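Long-range contact in prophage Lp1 protein 11 (Lactobacillus plantarum WCFS1, PDB 3B7H), which probably binds DNA through a Cro/C1-type helix-turn-helix domain, as phage repressor-like proteins of this family do: residues Phe7-Leu21 / Leu60-Tyr73. Sequence-based numbering, arbitrary orientation.
Sequences FVSEHLMELITQQNL and LGISVHDFFDFPPY
Leu60-Tyr73 runs antiparallel along one flank of helix 4-18, its CA atoms pairing from Ile16 with Leu60 (7.3 Å) through Leu12 with Phe67 to Phe7 with Pro72. Phe67 is a knob in the hole formed by Val8, His11, Leu12 and Leu15: Val8 CG1 meets its CZ, Leu12 CB lies at its edge, and His11 turns an edge to its face, the planes at 77°. The imidazole, with CG anti to the backbone N (chi1 -172°), leans out from the helix and stacks face to face on Phe70, centroids 3.7 Å apart and planes at 14°; Leu15 CG lies over the rim of its opposite face. Water 1 bridges His11 NE2 (2.8 Å) to Asp66 O, tying the imidazole to the short helix 64-67. Toward the start of the helix, Pro72, which follows a cis peptide bond, sets CD over the centre of the Phe7 ring, a CH-pi contact of 3.7 Å to the centroid. At the far end, Gln19 NE2 gives Leu60 O a nearly straight hydrogen bond (2.6 Å), in the carbonyl plane on a lone pair. Leu60 CD1 meets Leu12 CD1, and Leu15 CD1 presses tightly on Ile62 CD1 (3.5 Å). The contact joins the first helix of the all-helical Cro/C1-type helix-turn-helix domain to the chain following helix 50-60, whose Ile53 touches Val8 and Phe67; Met40 of helix 34-41 packs on Leu12, and Val26 of helix 23-30 on Ile16 and Leu21.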
loop_
_atom_site.group_PDB
_atom_site.type_symbol
_atom_site.label_atom_id
_atom_site.label_comp_id
_atom_site.label_asym_id
_atom_site.label_seq_id
_atom_site.Cartn_x
_atom_site.Cartn_y
_atom_site.Cartn_z
ATOM N N PHE A 7 -5.671 -7.106 -7.267
ATOM C CA PHE A 7 -4.546 -7.921 -6.816
ATOM C C PHE A 7 -4.543 -8.028 -5.297
ATOM O O PHE A 7 -4.403 -9.118 -4.741
ATOM C CB PHE A 7 -3.202 -7.336 -7.240
ATOM C CG PHE A 7 -2.790 -7.673 -8.640
ATOM C CD1 PHE A 7 -2.644 -8.973 -9.030
ATOM C CD2 PHE A 7 -2.518 -6.676 -9.550
ATOM C CE1 PHE A 7 -2.235 -9.291 -10.310
ATOM C CE2 PHE A 7 -2.120 -6.987 -10.861
ATOM C CZ PHE A 7 -1.967 -8.288 -11.224
ATOM N N VAL A 8 -4.712 -6.894 -4.635
ATOM C CA VAL A 8 -4.629 -6.855 -3.187
ATOM C C VAL A 8 -5.780 -7.606 -2.520
ATOM O O VAL A 8 -5.578 -8.385 -1.586
ATOM C CB VAL A 8 -4.540 -5.375 -2.681
ATOM C CG1 VAL A 8 -4.838 -5.283 -1.188
ATOM C CG2 VAL A 8 -3.142 -4.808 -3.013
ATOM N N SER A 9 -7.000 -7.363 -2.984
ATOM C CA SER A 9 -8.147 -7.964 -2.356
ATOM C C SER A 9 -8.165 -9.468 -2.593
ATOM O O SER A 9 -8.532 -10.229 -1.694
ATOM C CB SER A 9 -9.440 -7.264 -2.806
ATOM O OG SER A 9 -9.630 -7.373 -4.201
ATOM N N GLU A 10 -7.725 -9.922 -3.771
ATOM C CA GLU A 10 -7.647 -11.351 -4.019
ATOM C C GLU A 10 -6.602 -12.008 -3.124
ATOM O O GLU A 10 -6.822 -13.109 -2.611
ATOM C CB GLU A 10 -7.366 -11.660 -5.489
ATOM C CG GLU A 10 -8.602 -11.445 -6.319
ATOM C CD GLU A 10 -8.404 -11.560 -7.842
ATOM O OE1 GLU A 10 -7.370 -12.125 -8.284
ATOM O OE2 GLU A 10 -9.328 -11.075 -8.576
ATOM N N HIS A 11 -5.475 -11.342 -2.911
ATOM C CA HIS A 11 -4.440 -11.908 -2.045
ATOM C C HIS A 11 -4.937 -11.982 -0.612
ATOM O O HIS A 11 -4.746 -12.980 0.098
ATOM C CB HIS A 11 -3.162 -11.053 -2.094
ATOM C CG HIS A 11 -2.013 -11.675 -1.386
ATOM N ND1 HIS A 11 -1.518 -12.911 -1.730
ATOM C CD2 HIS A 11 -1.282 -11.255 -0.331
ATOM C CE1 HIS A 11 -0.518 -13.218 -0.927
ATOM N NE2 HIS A 11 -0.350 -12.224 -0.075
ATOM N N LEU A 12 -5.552 -10.897 -0.194
ATOM C CA LEU A 12 -6.120 -10.805 1.120
ATOM C C LEU A 12 -7.141 -11.918 1.354
ATOM O O LEU A 12 -7.088 -12.592 2.375
ATOM C CB LEU A 12 -6.727 -9.431 1.328
ATOM C CG LEU A 12 -7.539 -9.355 2.611
ATOM C CD1 LEU A 12 -6.658 -9.652 3.824
ATOM C CD2 LEU A 12 -8.146 -7.997 2.689
ATOM N N MET A 13 -8.026 -12.161 0.398
ATOM C CA MET A 13 -8.985 -13.240 0.525
ATOM C C MET A 13 -8.297 -14.601 0.608
ATOM O O MET A 13 -8.718 -15.441 1.376
ATOM C CB MET A 13 -9.991 -13.199 -0.644
ATOM C CG MET A 13 -11.131 -14.213 -0.557
ATOM S SD MET A 13 -12.115 -14.114 0.952
ATOM C CE MET A 13 -12.204 -12.388 1.124
ATOM N N GLU A 14 -7.233 -14.824 -0.144
ATOM C CA GLU A 14 -6.476 -16.057 0.005
ATOM C C GLU A 14 -5.925 -16.243 1.407
ATOM O O GLU A 14 -5.995 -17.327 1.948
ATOM C CB GLU A 14 -5.279 -16.096 -0.907
ATOM C CG GLU A 14 -5.530 -16.186 -2.395
ATOM C CD GLU A 14 -4.196 -16.162 -3.198
ATOM O OE1 GLU A 14 -3.112 -16.030 -2.535
ATOM O OE2 GLU A 14 -4.236 -16.312 -4.468
ATOM N N LEU A 15 -5.326 -15.202 1.964
ATOM C CA LEU A 15 -4.775 -15.269 3.314
ATOM C C LEU A 15 -5.826 -15.448 4.406
ATOM O O LEU A 15 -5.602 -16.194 5.358
ATOM C CB LEU A 15 -3.941 -14.033 3.643
ATOM C CG LEU A 15 -2.672 -13.753 2.845
ATOM C CD1 LEU A 15 -2.048 -12.449 3.325
ATOM C CD2 LEU A 15 -1.684 -14.902 2.931
ATOM N N ILE A 16 -6.928 -14.723 4.304
ATOM C CA ILE A 16 -8.071 -14.865 5.216
ATOM C C ILE A 16 -8.575 -16.299 5.213
ATOM O O ILE A 16 -8.801 -16.907 6.270
ATOM C CB ILE A 16 -9.218 -13.950 4.775
ATOM C CG1 ILE A 16 -8.913 -12.503 5.124
ATOM C CG2 ILE A 16 -10.548 -14.332 5.424
ATOM C CD1 ILE A 16 -9.994 -11.494 4.642
ATOM N N THR A 17 -8.743 -16.839 4.013
ATOM C CA THR A 17 -9.253 -18.193 3.817
ATOM C C THR A 17 -8.303 -19.259 4.383
ATOM O O THR A 17 -8.737 -20.234 5.016
ATOM C CB THR A 17 -9.520 -18.440 2.315
ATOM O OG1 THR A 17 -10.499 -17.500 1.872
ATOM C CG2 THR A 17 -10.058 -19.829 2.065
ATOM N N GLN A 18 -7.009 -19.068 4.167
ATOM C CA GLN A 18 -6.003 -19.944 4.791
ATOM C C GLN A 18 -6.064 -19.921 6.323
ATOM O O GLN A 18 -5.767 -20.915 6.947
ATOM C CB GLN A 18 -4.589 -19.606 4.293
ATOM C CG GLN A 18 -4.389 -19.942 2.810
ATOM C CD GLN A 18 -3.010 -19.564 2.269
ATOM O OE1 GLN A 18 -2.150 -19.011 2.993
ATOM N NE2 GLN A 18 -2.786 -19.874 0.971
ATOM N N GLN A 19 -6.501 -18.823 6.929
ATOM C CA GLN A 19 -6.590 -18.769 8.384
ATOM C C GLN A 19 -7.947 -19.208 8.911
ATOM O O GLN A 19 -8.207 -19.071 10.103
ATOM C CB GLN A 19 -6.254 -17.366 8.919
ATOM C CG GLN A 19 -4.776 -17.009 8.870
ATOM C CD GLN A 19 -4.375 -15.956 9.891
ATOM O OE1 GLN A 19 -4.983 -15.824 10.967
ATOM N NE2 GLN A 19 -3.330 -15.210 9.567
ATOM N N ASN A 20 -8.795 -19.763 8.042
ATOM C CA ASN A 20 -10.154 -20.169 8.421
ATOM C C ASN A 20 -10.958 -19.001 9.023
ATOM O O ASN A 20 -11.736 -19.184 9.965
ATOM C CB ASN A 20 -10.141 -21.371 9.390
ATOM C CG ASN A 20 -9.432 -22.638 8.808
ATOM O OD1 ASN A 20 -9.205 -22.785 7.579
ATOM N ND2 ASN A 20 -9.117 -23.577 9.715
ATOM N N LEU A 21 -10.741 -17.802 8.481
ATOM C CA LEU A 21 -11.513 -16.611 8.829
ATOM C C LEU A 21 -12.449 -16.303 7.660
ATOM O O LEU A 21 -12.405 -16.944 6.614
ATOM C CB LEU A 21 -10.579 -15.415 9.077
ATOM C CG LEU A 21 -9.661 -15.479 10.300
ATOM C CD1 LEU A 21 -8.481 -14.554 10.173
ATOM C CD2 LEU A 21 -10.453 -15.146 11.538
ATOM N N LEU A 60 -4.562 -10.375 10.907
ATOM C CA LEU A 60 -4.015 -11.613 10.387
ATOM C C LEU A 60 -2.728 -12.055 11.073
ATOM O O LEU A 60 -2.323 -13.204 10.904
ATOM C CB LEU A 60 -3.770 -11.477 8.898
ATOM C CG LEU A 60 -5.031 -11.467 8.043
ATOM C CD1 LEU A 60 -4.604 -11.315 6.615
ATOM C CD2 LEU A 60 -5.848 -12.748 8.216
ATOM N N GLY A 61 -2.087 -11.157 11.844
ATOM C CA GLY A 61 -0.809 -11.457 12.499
ATOM C C GLY A 61 0.382 -11.474 11.546
ATOM O O GLY A 61 1.377 -12.138 11.791
ATOM N N ILE A 62 0.275 -10.748 10.442
ATOM C CA ILE A 62 1.361 -10.659 9.486
ATOM C C ILE A 62 1.753 -9.202 9.336
ATOM O O ILE A 62 0.954 -8.314 9.626
ATOM C CB ILE A 62 0.968 -11.221 8.102
ATOM C CG1 ILE A 62 -0.189 -10.452 7.482
ATOM C CG2 ILE A 62 0.570 -12.694 8.198
ATOM C CD1 ILE A 62 -0.569 -10.978 6.102
ATOM N N SER A 63 2.977 -8.981 8.857
ATOM C CA SER A 63 3.497 -7.648 8.520
ATOM C C SER A 63 3.036 -7.288 7.110
ATOM O O SER A 63 2.808 -8.181 6.291
ATOM C CB SER A 63 5.026 -7.615 8.580
ATOM O OG SER A 63 5.621 -8.306 7.496
ATOM N N VAL A 64 2.910 -5.987 6.862
ATOM C CA VAL A 64 2.556 -5.458 5.557
ATOM C C VAL A 64 3.614 -5.864 4.545
ATOM O O VAL A 64 3.302 -6.209 3.413
ATOM C CB VAL A 64 2.392 -3.917 5.607
ATOM C CG1 VAL A 64 2.447 -3.278 4.207
ATOM C CG2 VAL A 64 1.094 -3.555 6.290
ATOM N N HIS A 65 4.869 -5.832 4.955
ATOM C CA HIS A 65 5.966 -6.338 4.136
ATOM C C HIS A 65 5.707 -7.753 3.651
ATOM O O HIS A 65 5.825 -8.032 2.451
ATOM C CB HIS A 65 7.251 -6.273 4.949
ATOM C CG HIS A 65 8.444 -6.838 4.268
ATOM N ND1 HIS A 65 8.913 -6.366 3.063
ATOM C CD2 HIS A 65 9.315 -7.785 4.663
ATOM C CE1 HIS A 65 10.012 -7.022 2.730
ATOM N NE2 HIS A 65 10.273 -7.895 3.682
ATOM N N ASP A 66 5.345 -8.646 4.573
ATOM C CA ASP A 66 5.028 -10.030 4.204
ATOM C C ASP A 66 3.756 -10.162 3.360
ATOM O O ASP A 66 3.715 -10.970 2.407
ATOM C CB ASP A 66 4.937 -10.921 5.436
ATOM C CG ASP A 66 6.324 -11.319 5.983
ATOM O OD1 ASP A 66 7.343 -11.211 5.254
ATOM O OD2 ASP A 66 6.392 -11.740 7.150
ATOM N N PHE A 67 2.749 -9.354 3.682
ATOM C CA PHE A 67 1.547 -9.266 2.851
ATOM C C PHE A 67 1.898 -9.100 1.366
ATOM O O PHE A 67 1.303 -9.734 0.509
ATOM C CB PHE A 67 0.640 -8.110 3.303
ATOM C CG PHE A 67 -0.581 -7.951 2.443
ATOM C CD1 PHE A 67 -1.717 -8.680 2.706
ATOM C CD2 PHE A 67 -0.549 -7.153 1.321
ATOM C CE1 PHE A 67 -2.834 -8.589 1.885
ATOM C CE2 PHE A 67 -1.649 -7.056 0.481
ATOM C CZ PHE A 67 -2.790 -7.780 0.754
ATOM N N PHE A 68 2.888 -8.281 1.066
ATOM C CA PHE A 68 3.205 -7.949 -0.300
ATOM C C PHE A 68 4.211 -8.888 -0.952
ATOM O O PHE A 68 4.690 -8.586 -2.048
ATOM C CB PHE A 68 3.698 -6.505 -0.393
ATOM C CG PHE A 68 2.586 -5.479 -0.454
ATOM C CD1 PHE A 68 1.786 -5.382 -1.581
ATOM C CD2 PHE A 68 2.358 -4.614 0.602
ATOM C CE1 PHE A 68 0.775 -4.456 -1.653
ATOM C CE2 PHE A 68 1.333 -3.678 0.528
ATOM C CZ PHE A 68 0.552 -3.600 -0.599
ATOM N N ASP A 69 4.517 -10.020 -0.313
ATOM C CA ASP A 69 5.426 -11.005 -0.873
ATOM C C ASP A 69 4.653 -11.915 -1.796
ATOM O O ASP A 69 4.521 -13.116 -1.533
ATOM C CB ASP A 69 6.104 -11.792 0.251
ATOM C CG ASP A 69 7.275 -12.657 -0.219
ATOM O OD1 ASP A 69 7.689 -12.592 -1.418
ATOM O OD2 ASP A 69 7.790 -13.417 0.661
ATOM N N PHE A 70 4.135 -11.334 -2.879
ATOM C CA PHE A 70 3.482 -12.084 -3.966
ATOM C C PHE A 70 3.549 -11.257 -5.217
ATOM O O PHE A 70 3.679 -10.043 -5.122
ATOM C CB PHE A 70 2.015 -12.415 -3.665
ATOM C CG PHE A 70 1.096 -11.229 -3.655
ATOM C CD1 PHE A 70 0.245 -10.993 -4.708
ATOM C CD2 PHE A 70 1.057 -10.366 -2.563
ATOM C CE1 PHE A 70 -0.616 -9.916 -4.705
ATOM C CE2 PHE A 70 0.205 -9.287 -2.549
ATOM C CZ PHE A 70 -0.652 -9.068 -3.611
ATOM N N PRO A 71 3.488 -11.903 -6.394
ATOM C CA PRO A 71 3.525 -11.197 -7.686
ATOM C C PRO A 71 2.247 -10.430 -7.943
ATOM O O PRO A 71 1.189 -10.932 -7.646
ATOM C CB PRO A 71 3.640 -12.339 -8.707
ATOM C CG PRO A 71 4.065 -13.535 -7.921
ATOM C CD PRO A 71 3.414 -13.360 -6.598
ATOM N N PRO A 72 2.325 -9.240 -8.541
ATOM C CA PRO A 72 3.472 -8.533 -9.121
ATOM C C PRO A 72 4.334 -7.731 -8.131
ATOM O O PRO A 72 5.368 -7.200 -8.521
ATOM C CB PRO A 72 2.795 -7.559 -10.086
ATOM C CG PRO A 72 1.526 -7.196 -9.386
ATOM C CD PRO A 72 1.079 -8.460 -8.684
ATOM N N TYR A 73 3.908 -7.642 -6.876
ATOM C CA TYR A 73 4.483 -6.679 -5.949
ATOM C C TYR A 73 5.867 -7.071 -5.433
ATOM O O TYR A 73 6.607 -6.209 -4.972
ATOM C CB TYR A 73 3.531 -6.441 -4.786
ATOM C CG TYR A 73 2.230 -5.840 -5.230
ATOM C CD1 TYR A 73 1.082 -6.595 -5.242
ATOM C CD2 TYR A 73 2.164 -4.536 -5.707
ATOM C CE1 TYR A 73 -0.140 -6.048 -5.666
ATOM C CE2 TYR A 73 0.946 -3.983 -6.144
ATOM C CZ TYR A 73 -0.198 -4.747 -6.106
ATOM O OH TYR A 73 -1.418 -4.253 -6.531
HETATM O O HOH W 1 1.671 -12.713 1.745
#